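Local coordinates for PUM-HD domain-containing protein (Caenorhabditis elegans, PDB 7CGF) that probably binds target sites in the 3' untranslated regions of messenger RNAs through its Pumilio homology domain, here captured with a bound RNA, at residues Ile249-Ser254 with Lys282-Gly287; Pro298-Met303 with Arg326-Thr331; Val312-Phe317 with Ala350-Tyr355. The protein carries 2 engineered substitutions. All coordinates share one frame; numbering follows the deposited sequence.

Interaction 1: residues Ile249-Ser254 with Lys282-Gly287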
ATOM      1  N   ILE A 249     -15.903   2.807 -16.501  1.00 21.99           N
ATOM      2  CA  ILE A 249     -14.942   3.883 -16.250  1.00 17.88           C
ATOM      3  C   ILE A 249     -14.536   4.544 -17.559  1.00 19.48           C
ATOM      4  O   ILE A 249     -14.543   5.773 -17.681  1.00 20.12           O
ATOM      5  CB  ILE A 249     -13.726   3.355 -15.473  1.00 16.75           C
ATOM      6  CG1 ILE A 249     -14.130   3.060 -14.022  1.00 15.69           C
ATOM      7  CG2 ILE A 249     -12.590   4.375 -15.486  1.00 19.55           C
ATOM      8  CD1 ILE A 249     -13.058   2.327 -13.240  1.00 17.96           C
ATOM      9  N   VAL A 250     -14.227   3.734 -18.578  1.00 20.42           N
ATOM     10  CA  VAL A 250     -13.773   4.296 -19.849  1.00 16.69           C
ATOM     11  C   VAL A 250     -14.892   5.068 -20.521  1.00 20.43           C
ATOM     12  O   VAL A 250     -14.648   6.094 -21.169  1.00 22.33           O
ATOM     13  CB  VAL A 250     -13.225   3.175 -20.751  1.00 22.51           C
ATOM     14  CG1 VAL A 250     -13.038   3.670 -22.189  1.00 20.83           C
ATOM     15  CG2 VAL A 250     -11.926   2.638 -20.168  1.00 21.37           C
ATOM     16  N   THR A 251     -16.133   4.584 -20.400  1.00 18.65           N
ATOM     17  CA  THR A 251     -17.261   5.329 -20.949  1.00 23.09           C
ATOM     18  C   THR A 251     -17.386   6.678 -20.270  1.00 20.69           C
ATOM     19  O   THR A 251     -17.580   7.703 -20.934  1.00 21.51           O
ATOM     20  CB  THR A 251     -18.558   4.532 -20.795  1.00 23.17           C
ATOM     21  OG1 THR A 251     -18.461   3.314 -21.537  1.00 25.22           O
ATOM     22  CG2 THR A 251     -19.760   5.319 -21.290  1.00 26.07           C
ATOM     23  N   ARG A 252     -17.263   6.701 -18.940  1.00 21.06           N
ATOM     24  CA  ARG A 252     -17.398   7.961 -18.215  1.00 23.50           C
ATOM     25  C   ARG A 252     -16.259   8.920 -18.544  1.00 20.99           C
ATOM     26  O   ARG A 252     -16.489  10.124 -18.728  1.00 21.46           O
ATOM     27  CB  ARG A 252     -17.462   7.699 -16.713  1.00 23.20           C
ATOM     28  CG  ARG A 252     -17.806   8.948 -15.925  1.00 26.35           C
ATOM     29  CD  ARG A 252     -18.379   8.619 -14.565  1.00 34.36           C
ATOM     30  NE  ARG A 252     -18.856   9.833 -13.913  1.00 36.34           N
ATOM     31  CZ  ARG A 252     -20.124  10.225 -13.912  1.00 38.03           C
ATOM     32  NH1 ARG A 252     -21.049   9.481 -14.511  1.00 31.77           N
ATOM     33  NH2 ARG A 252     -20.470  11.352 -13.303  1.00 32.09           N
ATOM     34  N   VAL A 253     -15.028   8.401 -18.578  1.00 19.25           N
ATOM     35  CA  VAL A 253     -13.856   9.204 -18.917  1.00 22.83           C
ATOM     36  C   VAL A 253     -13.983   9.755 -20.326  1.00 20.12           C
ATOM     37  O   VAL A 253     -13.714  10.937 -20.575  1.00 24.46           O
ATOM     38  CB  VAL A 253     -12.579   8.361 -18.744  1.00 24.78           C
ATOM     39  CG1 VAL A 253     -11.393   9.032 -19.406  1.00 29.52           C
ATOM     40  CG2 VAL A 253     -12.300   8.119 -17.249  1.00 23.39           C
ATOM     41  N   SER A 254     -14.395   8.914 -21.274  1.00 18.70           N
ATOM     42  CA  SER A 254     -14.512   9.371 -22.656  1.00 21.45           C
ATOM     43  C   SER A 254     -15.589  10.430 -22.804  1.00 23.77           C
ATOM     44  O   SER A 254     -15.397  11.414 -23.530  1.00 26.28           O
ATOM     45  CB  SER A 254     -14.797   8.187 -23.578  1.00 20.73           C
ATOM     46  OG  SER A 254     -13.693   7.301 -23.572  1.00 24.89           O
ATOM     47  N   LYS A 282      -9.329   2.053 -25.849  1.00 22.55           N
ATOM     48  CA  LYS A 282      -8.497   3.085 -26.455  1.00 23.57           C
ATOM     49  C   LYS A 282      -9.226   3.767 -27.602  1.00 26.44           C
ATOM     50  O   LYS A 282      -9.132   4.987 -27.769  1.00 25.04           O
ATOM     51  CB  LYS A 282      -7.182   2.473 -26.940  1.00 25.62           C
ATOM     52  CG  LYS A 282      -6.269   1.959 -25.837  1.00 28.66           C
ATOM     53  CD  LYS A 282      -5.185   1.059 -26.416  1.00 33.26           C
ATOM     54  CE  LYS A 282      -4.274   0.542 -25.336  1.00 33.84           C
ATOM     55  NZ  LYS A 282      -3.145  -0.263 -25.891  1.00 36.49           N
ATOM     56  N   SER A 283      -9.985   2.997 -28.387  1.00 23.02           N
ATOM     57  CA  SER A 283     -10.766   3.573 -29.480  1.00 24.72           C
ATOM     58  C   SER A 283     -11.784   4.595 -28.972  1.00 24.59           C
ATOM     59  O   SER A 283     -12.018   5.621 -29.620  1.00 24.03           O
ATOM     60  CB  SER A 283     -11.455   2.438 -30.258  1.00 28.81           C
ATOM     61  OG  SER A 283     -12.410   2.910 -31.190  1.00 40.85           O
ATOM     62  N   MET A 284     -12.416   4.327 -27.825  1.00 23.44           N
ATOM     63  CA  MET A 284     -13.384   5.275 -27.279  1.00 21.99           C
ATOM     64  C   MET A 284     -12.716   6.576 -26.847  1.00 21.49           C
ATOM     65  O   MET A 284     -13.262   7.664 -27.078  1.00 20.44           O
ATOM     66  CB  MET A 284     -14.121   4.645 -26.103  1.00 22.32           C
ATOM     67  CG  MET A 284     -14.966   3.465 -26.531  1.00 25.84           C
ATOM     68  SD  MET A 284     -15.606   2.606 -25.107  1.00 30.90           S
ATOM     69  CE  MET A 284     -16.499   3.966 -24.350  1.00 26.85           C
ATOM     70  N   ILE A 285     -11.553   6.477 -26.196  1.00 21.22           N
ATOM     71  CA  ILE A 285     -10.838   7.670 -25.739  1.00 18.36           C
ATOM     72  C   ILE A 285     -10.309   8.461 -26.931  1.00 23.42           C
ATOM     73  O   ILE A 285     -10.476   9.683 -27.001  1.00 21.41           O
ATOM     74  CB  ILE A 285      -9.707   7.282 -24.769  1.00 21.80           C
ATOM     75  CG1 ILE A 285     -10.286   6.613 -23.523  1.00 21.28           C
ATOM     76  CG2 ILE A 285      -8.865   8.511 -24.385  1.00 25.81           C
ATOM     77  CD1 ILE A 285      -9.230   5.951 -22.631  1.00 22.44           C
ATOM     78  N   VAL A 286      -9.690   7.771 -27.897  1.00 22.85           N
ATOM     79  CA  VAL A 286      -9.207   8.441 -29.111  1.00 23.03           C
ATOM     80  C   VAL A 286     -10.353   9.126 -29.854  1.00 25.99           C
ATOM     81  O   VAL A 286     -10.226  10.272 -30.307  1.00 26.32           O
ATOM     82  CB  VAL A 286      -8.464   7.442 -30.015  1.00 24.13           C
ATOM     83  CG1 VAL A 286      -8.149   8.082 -31.363  1.00 26.08           C
ATOM     84  CG2 VAL A 286      -7.177   6.979 -29.350  1.00 27.90           C
ATOM     85  N   GLY A 287     -11.492   8.445 -29.992  1.00 22.89           N
ATOM     86  CA  GLY A 287     -12.614   9.047 -30.695  1.00 23.85           C
ATOM     87  C   GLY A 287     -13.142  10.284 -30.000  1.00 28.37           C
ATOM     88  O   GLY A 287     -13.506  11.267 -30.650  1.00 27.53           O
TER

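Interaction 2: residues Pro298-Met303 with Arg326-Thr331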
ATOM      1  N   PRO A 298     -10.517  20.519 -31.997  1.00 40.89           N
ATOM      2  CA  PRO A 298     -10.694  19.184 -31.410  1.00 39.33           C
ATOM      3  C   PRO A 298     -10.154  19.118 -29.990  1.00 36.79           C
ATOM      4  O   PRO A 298      -9.219  19.834 -29.625  1.00 32.19           O
ATOM      5  CB  PRO A 298      -9.894  18.271 -32.346  1.00 35.19           C
ATOM      6  CG  PRO A 298      -9.788  19.032 -33.627  1.00 44.23           C
ATOM      7  CD  PRO A 298      -9.717  20.470 -33.233  1.00 41.28           C
ATOM      8  N   ILE A 299     -10.760  18.232 -29.193  1.00 33.59           N
ATOM      9  CA  ILE A 299     -10.400  18.106 -27.780  1.00 30.09           C
ATOM     10  C   ILE A 299      -8.911  17.836 -27.623  1.00 26.80           C
ATOM     11  O   ILE A 299      -8.263  18.383 -26.721  1.00 27.40           O
ATOM     12  CB  ILE A 299     -11.255  17.008 -27.113  1.00 30.34           C
ATOM     13  CG1 ILE A 299     -12.742  17.383 -27.144  1.00 36.65           C
ATOM     14  CG2 ILE A 299     -10.811  16.752 -25.691  1.00 30.42           C
ATOM     15  CD1 ILE A 299     -13.109  18.504 -26.212  1.00 34.90           C
ATOM     16  N   VAL A 300      -8.342  16.986 -28.487  1.00 23.20           N
ATOM     17  CA  VAL A 300      -6.934  16.616 -28.359  1.00 27.14           C
ATOM     18  C   VAL A 300      -6.034  17.839 -28.503  1.00 28.09           C
ATOM     19  O   VAL A 300      -4.983  17.926 -27.852  1.00 24.90           O
ATOM     20  CB  VAL A 300      -6.571  15.505 -29.372  1.00 21.38           C
ATOM     21  CG1 VAL A 300      -6.839  15.957 -30.830  1.00 25.03           C
ATOM     22  CG2 VAL A 300      -5.128  15.052 -29.186  1.00 23.49           C
ATOM     23  N   VAL A 301      -6.442  18.810 -29.325  1.00 26.72           N
ATOM     24  CA  VAL A 301      -5.675  20.041 -29.478  1.00 26.71           C
ATOM     25  C   VAL A 301      -5.741  20.876 -28.203  1.00 28.01           C
ATOM     26  O   VAL A 301      -4.712  21.323 -27.683  1.00 31.31           O
ATOM     27  CB  VAL A 301      -6.181  20.829 -30.698  1.00 29.86           C
ATOM     28  CG1 VAL A 301      -5.423  22.138 -30.833  1.00 33.95           C
ATOM     29  CG2 VAL A 301      -6.052  19.976 -31.953  1.00 29.88           C
ATOM     30  N   GLN A 302      -6.953  21.082 -27.674  1.00 27.53           N
ATOM     31  CA  GLN A 302      -7.115  21.776 -26.399  1.00 30.71           C
ATOM     32  C   GLN A 302      -6.316  21.093 -25.298  1.00 30.10           C
ATOM     33  O   GLN A 302      -5.692  21.759 -24.463  1.00 28.04           O
ATOM     34  CB  GLN A 302      -8.590  21.827 -26.014  1.00 27.54           C
ATOM     35  CG  GLN A 302      -9.498  22.411 -27.084  1.00 37.54           C
ATOM     36  CD  GLN A 302     -10.962  22.356 -26.702  1.00 40.17           C
ATOM     37  OE1 GLN A 302     -11.319  22.523 -25.538  1.00 45.64           O
ATOM     38  NE2 GLN A 302     -11.821  22.102 -27.686  1.00 38.86           N
ATOM     39  N   MET A 303      -6.314  19.759 -25.294  1.00 27.53           N
ATOM     40  CA  MET A 303      -5.585  19.013 -24.274  1.00 23.44           C
ATOM     41  C   MET A 303      -4.088  19.285 -24.344  1.00 27.95           C
ATOM     42  O   MET A 303      -3.418  19.375 -23.312  1.00 26.26           O
ATOM     43  CB  MET A 303      -5.878  17.519 -24.433  1.00 23.19           C
ATOM     44  CG  MET A 303      -7.272  17.132 -23.959  1.00 24.63           C
ATOM     45  SD  MET A 303      -7.671  15.422 -24.403  1.00 28.05           S
ATOM     46  CE  MET A 303      -6.473  14.514 -23.432  1.00 25.37           C
ATOM     47  N   ARG A 326      -2.889   7.227 -36.365  1.00 28.71           N
ATOM     48  CA  ARG A 326      -3.131   7.893 -37.637  1.00 30.61           C
ATOM     49  C   ARG A 326      -4.258   8.915 -37.522  1.00 29.94           C
ATOM     50  O   ARG A 326      -4.145  10.031 -38.038  1.00 31.11           O
ATOM     51  CB  ARG A 326      -3.421   6.834 -38.704  1.00 30.61           C
ATOM     52  CG  ARG A 326      -3.803   7.360 -40.047  1.00 34.67           C
ATOM     53  CD  ARG A 326      -3.818   6.209 -41.043  1.00 34.72           C
ATOM     54  NE  ARG A 326      -4.344   6.651 -42.325  1.00 34.88           N
ATOM     55  CZ  ARG A 326      -5.640   6.685 -42.597  1.00 34.58           C
ATOM     56  NH1 ARG A 326      -6.061   7.102 -43.786  1.00 48.00           N
ATOM     57  NH2 ARG A 326      -6.510   6.288 -41.673  1.00 33.92           N
ATOM     58  N   GLU A 327      -5.337   8.576 -36.807  1.00 28.38           N
ATOM     59  CA  GLU A 327      -6.417   9.543 -36.627  1.00 26.65           C
ATOM     60  C   GLU A 327      -5.964  10.729 -35.777  1.00 27.14           C
ATOM     61  O   GLU A 327      -6.346  11.877 -36.045  1.00 29.10           O
ATOM     62  CB  GLU A 327      -7.638   8.869 -35.997  1.00 33.78           C
ATOM     63  CG  GLU A 327      -8.820   9.828 -35.802  1.00 35.96           C
ATOM     64  CD  GLU A 327     -10.030   9.180 -35.133  1.00 46.98           C
ATOM     65  OE1 GLU A 327     -11.105   9.828 -35.092  1.00 43.21           O
ATOM     66  OE2 GLU A 327      -9.911   8.027 -34.656  1.00 45.51           O
ATOM     67  N   LEU A 328      -5.167  10.472 -34.736  1.00 28.98           N
ATOM     68  CA  LEU A 328      -4.660  11.567 -33.910  1.00 27.97           C
ATOM     69  C   LEU A 328      -3.767  12.503 -34.712  1.00 28.80           C
ATOM     70  O   LEU A 328      -3.851  13.730 -34.566  1.00 28.89           O
ATOM     71  CB  LEU A 328      -3.885  11.014 -32.716  1.00 29.53           C
ATOM     72  CG  LEU A 328      -4.712  10.342 -31.625  1.00 27.69           C
ATOM     73  CD1 LEU A 328      -3.797   9.516 -30.767  1.00 21.74           C
ATOM     74  CD2 LEU A 328      -5.420  11.398 -30.795  1.00 25.79           C
ATOM     75  N   ILE A 329      -2.888  11.940 -35.542  1.00 29.59           N
ATOM     76  CA  ILE A 329      -1.988  12.756 -36.360  1.00 34.78           C
ATOM     77  C   ILE A 329      -2.784  13.610 -37.342  1.00 34.98           C
ATOM     78  O   ILE A 329      -2.545  14.817 -37.485  1.00 34.94           O
ATOM     79  CB  ILE A 329      -0.973  11.860 -37.090  1.00 32.85           C
ATOM     80  CG1 ILE A 329       0.029  11.268 -36.096  1.00 31.15           C
ATOM     81  CG2 ILE A 329      -0.271  12.639 -38.210  1.00 32.38           C
ATOM     82  CD1 ILE A 329       0.658   9.963 -36.561  1.00 32.41           C
ATOM     83  N   LEU A 330      -3.753  12.999 -38.024  1.00 32.11           N
ATOM     84  CA  LEU A 330      -4.542  13.752 -38.993  1.00 37.01           C
ATOM     85  C   LEU A 330      -5.350  14.852 -38.317  1.00 37.85           C
ATOM     86  O   LEU A 330      -5.620  15.890 -38.931  1.00 39.50           O
ATOM     87  CB  LEU A 330      -5.441  12.796 -39.780  1.00 34.58           C
ATOM     88  CG  LEU A 330      -4.631  11.792 -40.620  1.00 40.18           C
ATOM     89  CD1 LEU A 330      -5.481  10.653 -41.156  1.00 41.94           C
ATOM     90  CD2 LEU A 330      -3.905  12.501 -41.765  1.00 44.74           C
ATOM     91  N   THR A 331      -5.703  14.666 -37.043  1.00 34.03           N
ATOM     92  CA  THR A 331      -6.468  15.664 -36.310  1.00 32.64           C
ATOM     93  C   THR A 331      -5.591  16.804 -35.798  1.00 30.78           C
ATOM     94  O   THR A 331      -6.032  17.958 -35.769  1.00 38.63           O
ATOM     95  CB  THR A 331      -7.196  14.984 -35.141  1.00 30.36           C
ATOM     96  OG1 THR A 331      -7.984  13.898 -35.646  1.00 32.43           O
ATOM     97  CG2 THR A 331      -8.104  15.955 -34.419  1.00 28.51           C
TER

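Interaction 3: residues Val312-Phe317 with Ala350-Tyr355. With nucleotides of chain B.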
ATOM      1  N   VAL A 312      -1.544  13.501 -20.994  1.00 21.26           N
ATOM      2  CA  VAL A 312      -2.513  12.494 -21.414  1.00 20.91           C
ATOM      3  C   VAL A 312      -2.417  12.280 -22.912  1.00 25.86           C
ATOM      4  O   VAL A 312      -2.496  11.145 -23.396  1.00 21.83           O
ATOM      5  CB  VAL A 312      -3.939  12.889 -20.998  1.00 20.24           C
ATOM      6  CG1 VAL A 312      -4.936  11.801 -21.429  1.00 19.61           C
ATOM      7  CG2 VAL A 312      -4.006  13.137 -19.492  1.00 20.26           C
ATOM      8  N   VAL A 313      -2.219  13.362 -23.672  1.00 22.51           N
ATOM      9  CA  VAL A 313      -2.095  13.218 -25.125  1.00 23.97           C
ATOM     10  C   VAL A 313      -0.834  12.438 -25.470  1.00 23.07           C
ATOM     11  O   VAL A 313      -0.851  11.536 -26.316  1.00 23.03           O
ATOM     12  CB  VAL A 313      -2.129  14.600 -25.809  1.00 22.34           C
ATOM     13  CG1 VAL A 313      -1.856  14.464 -27.320  1.00 24.85           C
ATOM     14  CG2 VAL A 313      -3.461  15.275 -25.581  1.00 23.12           C
ATOM     15  N   GLN A 314       0.278  12.747 -24.800  1.00 23.08           N
ATOM     16  CA  GLN A 314       1.495  11.978 -25.016  1.00 26.07           C
ATOM     17  C   GLN A 314       1.272  10.496 -24.723  1.00 28.93           C
ATOM     18  O   GLN A 314       1.714   9.630 -25.483  1.00 26.05           O
ATOM     19  CB  GLN A 314       2.620  12.543 -24.147  1.00 29.54           C
ATOM     20  CG  GLN A 314       3.929  11.786 -24.259  1.00 31.26           C
ATOM     21  CD  GLN A 314       4.657  12.102 -25.549  1.00 43.33           C
ATOM     22  OE1 GLN A 314       4.604  13.232 -26.038  1.00 48.55           O
ATOM     23  NE2 GLN A 314       5.340  11.109 -26.109  1.00 43.66           N
ATOM     24  N   LYS A 315       0.586  10.184 -23.622  1.00 24.27           N
ATOM     25  CA  LYS A 315       0.325   8.784 -23.298  1.00 23.73           C
ATOM     26  C   LYS A 315      -0.531   8.111 -24.370  1.00 22.08           C
ATOM     27  O   LYS A 315      -0.324   6.938 -24.691  1.00 26.20           O
ATOM     28  CB  LYS A 315      -0.352   8.699 -21.929  1.00 23.47           C
ATOM     29  CG  LYS A 315      -0.605   7.279 -21.426  1.00 22.94           C
ATOM     30  CD  LYS A 315       0.682   6.489 -21.200  1.00 27.34           C
ATOM     31  CE  LYS A 315       1.549   7.094 -20.101  1.00 27.98           C
ATOM     32  NZ  LYS A 315       2.578   6.115 -19.667  1.00 30.31           N
ATOM     33  N   MET A 316      -1.515   8.827 -24.909  1.00 20.44           N
ATOM     34  CA  MET A 316      -2.328   8.293 -26.001  1.00 24.38           C
ATOM     35  C   MET A 316      -1.460   7.883 -27.180  1.00 25.47           C
ATOM     36  O   MET A 316      -1.531   6.744 -27.648  1.00 27.34           O
ATOM     37  CB  MET A 316      -3.352   9.326 -26.455  1.00 27.05           C
ATOM     38  CG  MET A 316      -4.339   9.750 -25.400  1.00 32.11           C
ATOM     39  SD  MET A 316      -5.456  10.967 -26.091  1.00 49.90           S
ATOM     40  CE  MET A 316      -6.214   9.945 -27.260  1.00 15.17           C
ATOM     41  N   PHE A 317      -0.623   8.804 -27.673  1.00 26.66           N
ATOM     42  CA  PHE A 317       0.261   8.478 -28.790  1.00 29.21           C
ATOM     43  C   PHE A 317       1.119   7.261 -28.478  1.00 33.06           C
ATOM     44  O   PHE A 317       1.341   6.408 -29.343  1.00 33.93           O
ATOM     45  CB  PHE A 317       1.156   9.673 -29.135  1.00 28.43           C
ATOM     46  CG  PHE A 317       0.523  10.671 -30.065  1.00 31.09           C
ATOM     47  CD1 PHE A 317      -0.325  11.656 -29.586  1.00 31.49           C
ATOM     48  CD2 PHE A 317       0.808  10.644 -31.428  1.00 35.13           C
ATOM     49  CE1 PHE A 317      -0.903  12.596 -30.446  1.00 30.88           C
ATOM     50  CE2 PHE A 317       0.233  11.577 -32.294  1.00 30.13           C
ATOM     51  CZ  PHE A 317      -0.618  12.551 -31.809  1.00 26.74           C
ATOM     52  N   ALA A 350       7.778  18.287 -29.461  1.00 48.34           N
ATOM     53  CA  ALA A 350       9.092  17.681 -29.643  1.00 51.36           C
ATOM     54  C   ALA A 350       9.092  16.217 -29.214  1.00 46.43           C
ATOM     55  O   ALA A 350       9.702  15.371 -29.879  1.00 44.20           O
ATOM     56  CB  ALA A 350      10.147  18.476 -28.873  1.00 51.97           C
ATOM     57  N   LYS A 351       8.415  15.892 -28.108  1.00 45.41           N
ATOM     58  CA  LYS A 351       8.313  14.492 -27.720  1.00 40.79           C
ATOM     59  C   LYS A 351       7.394  13.711 -28.644  1.00 44.01           C
ATOM     60  O   LYS A 351       7.397  12.478 -28.593  1.00 45.72           O
ATOM     61  CB  LYS A 351       7.827  14.354 -26.279  1.00 50.67           C
ATOM     62  CG  LYS A 351       8.402  15.368 -25.315  1.00 48.07           C
ATOM     63  CD  LYS A 351       8.054  14.996 -23.899  1.00 51.47           C
ATOM     64  CE  LYS A 351       6.717  15.598 -23.538  1.00 55.71           C
ATOM     65  NZ  LYS A 351       6.204  15.151 -22.210  1.00 58.74           N
ATOM     66  N   LEU A 352       6.614  14.390 -29.485  1.00 40.70           N
ATOM     67  CA  LEU A 352       5.785  13.724 -30.480  1.00 41.19           C
ATOM     68  C   LEU A 352       6.387  13.751 -31.879  1.00 46.23           C
ATOM     69  O   LEU A 352       5.742  13.272 -32.818  1.00 44.32           O
ATOM     70  CB  LEU A 352       4.392  14.356 -30.525  1.00 39.94           C
ATOM     71  CG  LEU A 352       3.540  14.290 -29.260  1.00 35.97           C
ATOM     72  CD1 LEU A 352       2.218  14.968 -29.514  1.00 31.85           C
ATOM     73  CD2 LEU A 352       3.329  12.847 -28.857  1.00 36.30           C
ATOM     74  N   GLU A 353       7.600  14.294 -32.041  1.00 49.08           N
ATOM     75  CA  GLU A 353       8.160  14.478 -33.380  1.00 48.84           C
ATOM     76  C   GLU A 353       8.253  13.159 -34.132  1.00 47.51           C
ATOM     77  O   GLU A 353       7.993  13.108 -35.340  1.00 52.33           O
ATOM     78  CB  GLU A 353       9.537  15.140 -33.294  1.00 49.11           C
ATOM     79  N   LYS A 354       8.602  12.076 -33.429  1.00 45.35           N
ATOM     80  CA  LYS A 354       8.730  10.771 -34.069  1.00 44.55           C
ATOM     81  C   LYS A 354       7.444  10.354 -34.771  1.00 48.53           C
ATOM     82  O   LYS A 354       7.493   9.632 -35.773  1.00 52.10           O
ATOM     83  CB  LYS A 354       9.136   9.719 -33.035  1.00 49.75           C
ATOM     84  CG  LYS A 354       8.041   9.366 -32.026  1.00 51.40           C
ATOM     85  CD  LYS A 354       8.305   8.029 -31.334  1.00 49.20           C
ATOM     86  CE  LYS A 354       9.177   8.194 -30.101  1.00 52.01           C
ATOM     87  NZ  LYS A 354      10.141   7.065 -29.942  1.00 55.23           N
ATOM     88  N   TYR A 355       6.293  10.799 -34.273  1.00 45.33           N
ATOM     89  CA  TYR A 355       5.013  10.446 -34.867  1.00 44.96           C
ATOM     90  C   TYR A 355       4.614  11.369 -36.002  1.00 45.87           C
ATOM     91  O   TYR A 355       3.821  10.963 -36.860  1.00 49.29           O
ATOM     92  CB  TYR A 355       3.906  10.457 -33.803  1.00 39.32           C
ATOM     93  CG  TYR A 355       4.179   9.510 -32.665  1.00 38.96           C
ATOM     94  CD1 TYR A 355       4.274   8.142 -32.885  1.00 42.72           C
ATOM     95  CD2 TYR A 355       4.341   9.978 -31.366  1.00 42.66           C
ATOM     96  CE1 TYR A 355       4.534   7.268 -31.849  1.00 39.81           C
ATOM     97  CE2 TYR A 355       4.599   9.108 -30.318  1.00 42.31           C
ATOM     98  CZ  TYR A 355       4.691   7.753 -30.571  1.00 38.93           C
ATOM     99  OH  TYR A 355       4.948   6.874 -29.547  1.00 44.13           O
TER
ATOM    100  P     U B   1      10.101  21.222 -18.530  1.00 80.10           P
ATOM    101  OP1   U B   1       9.314  22.211 -19.320  1.00 63.00           O
ATOM    102  OP2   U B   1      10.603  20.000 -19.227  1.00 63.99           O
ATOM    103  O5'   U B   1       9.272  20.816 -17.220  1.00 48.83           O
ATOM    104  C5'   U B   1       8.846  21.799 -16.282  1.00 38.46           C
ATOM    105  C4'   U B   1       7.341  21.894 -16.200  1.00 43.82           C
ATOM    106  O4'   U B   1       6.788  22.061 -17.535  1.00 44.63           O
ATOM    107  C3'   U B   1       6.620  20.669 -15.647  1.00 37.27           C
ATOM    108  O3'   U B   1       6.616  20.622 -14.228  1.00 38.73           O
ATOM    109  C2'   U B   1       5.233  20.789 -16.267  1.00 24.97           C
ATOM    110  O2'   U B   1       4.425  21.733 -15.582  1.00 31.53           O
ATOM    111  C1'   U B   1       5.564  21.367 -17.645  1.00 40.06           C
ATOM    112  N1    U B   1       5.718  20.292 -18.646  1.00 38.53           N
ATOM    113  C2    U B   1       4.563  19.836 -19.255  1.00 29.40           C
ATOM    114  O2    U B   1       3.459  20.294 -19.020  1.00 32.90           O
ATOM    115  N3    U B   1       4.762  18.822 -20.152  1.00 33.52           N
ATOM    116  C4    U B   1       5.956  18.237 -20.484  1.00 36.20           C
ATOM    117  O4    U B   1       5.957  17.339 -21.307  1.00 35.34           O
ATOM    118  C5    U B   1       7.108  18.748 -19.805  1.00 38.17           C
ATOM    119  C6    U B   1       6.941  19.734 -18.928  1.00 40.33           C
TER

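Interaction 1: residues Ile249-Ser254 with Lys282-Gly287
Val250, Thr251 and Ser254 meet Met284 and Ile285 in a side-by-side packing of two nearly parallel helices of the PUM-HD superhelix, about 12 Å from the nearest atom of the bound RNA. The axes of segments 249-254 and 282-287 run 7° apart and approach to 9.2 Å. Ser254 sits at the closest backbone approach, its CA 5.1 Å from Ile285 CA. Such proximity suits a small side chain: OG lies 3.5 Å from Ile285 CG1 and also brushes the CB of Met284. The hydroxyl is turned back on its own helix, with OG beside the backbone N (chi1 -65°), and donates to Val250 O at 2.9 Å. That carbonyl is thus gripped twice, Ser254 N and OG arriving from opposite faces of its plane. Replacing Ser254 with an alanine would probably leave Val250 O with the backbone donor alone and open a small gap against Ile285 CG1. Met284 bends at its thioether (chi3 58°), bringing CE to 3.5 Å from Thr251 OG1, whose own hydrogen bond goes to Met247 O. Val250 CG1 lies against the thioether, 4.0 Å from Met284 SD, and borders Ile285 CG1. Helix 266-276 packs against both partners, Cys273 touching Ile249 and Ile285, while helix 322-332 continues the row beyond Val286.

Interaction 2: residues Pro298-Met303 with Arg326-Thr331
With OG1 beside its own backbone N (chi1 -55°), Thr331 is left with its methyl CG2 pointing at Pro298 and Val300; Val300 in turn sets CG1 between its backbone N and carbonyl carbon (chi1 59°), so that its two methyls reach different partners. CG2 of Thr331 rests against the proline ring, 3.6 Å from Pro298 CB and equally near CG, and the two side chains slide past each other in opposite directions. Val300 CG1 covers the same methyl at 3.8 Å. Its other branch, CG2, meets Leu328 CD2 at 4.0 Å. The contact is carried by methyl and ring carbons, and the hydroxyl of Thr331 is spent inside its own helix: OG1 donates to Glu327 O at 2.6 Å, from the face of that carbonyl opposite the one used by Thr331 N. Pro298 occupies the N-cap position of helix 299-304, so the interface begins right at that helix start, where His335 also touches the proline. Segments 299-303 and 326-331 cross at -74°, with Cys290 lining the junction from helix 279-290. This is part of the hydrophobic core of an all-helical Pumilio repeat, joining the first and last helices of the predicted repeat 294-331.

Interaction 3: residues Val312-Phe317 with Ala350-Tyr355
Gln314 and Phe317 meet Lys351, Leu352 and Tyr355 where the C-terminal stretch of the chain packs on helix 309-319 at the end of the PUM-HD, beside U1 of chain B. Leu352 is the central wedge. Its CD2 lies over one face of the Phe317 ring, 4.2 Å from the centroid and 28° off the normal, a CH-pi contact; CD1 approaches the rim, 4.0 Å from Phe317 CE1. The same CD2 is pressed against Gln314, only 3.1 Å from OE1, a tight fit without a polar bond. Gln314 reaches it because the chain bends at chi2 (76°), bringing the amide alongside the leucine, the two side chains running past each other in opposite directions, with OE1 also 3.4 Å from Lys351 CB. Its NE2 makes a weak hydrogen bond to Asp318. Lys351 turns to the RNA: its chain folds at chi3 and extends NZ to O4 of the uracil, a hydrogen bond modelled at 2.4 Å, so short that its exact geometry is doubtful. Tyr355 lies obliquely against Phe317, the planes at 37° and CD2 of Tyr355 3.6 Å from Phe317 CD2. The tyrosine OH is hydrogen-bonded to Asp318, fixing the ring's far end, and Lys354 CG covers the centre of one of its faces. Phe317 itself is backed by Leu328 and Ile329 of helix 322-332. The arrangement is that of a C-terminal cap on a Pumilio superhelix, covering the hydrophobic core of the final repeat and placing Lys351 next to the uracil of U1 of chain B.

How the interactions relate
Interaction 2 is the most buried of the three and almost entirely apolar where its helices meet, whereas interactions 1 and 3 are partly buried and mix aliphatic packing with polar atoms. Interactions 2 and 3 alternate along the chain and share a core: Met303 packs on Val312 and Val313, and Ile329 CD1 packs on Tyr355 O. Interaction 1 closes earlier in the sequence and joins them through Val286, which touches Glu327 and Leu328 of interaction 2 and Met316 of interaction 3. In interactions 1 and 2, a hydroxyl bonds back to its own helix. Of the three, only interaction 3 pairs aromatic rings and reaches the RNA, through a lysine modelled very close to the uracil.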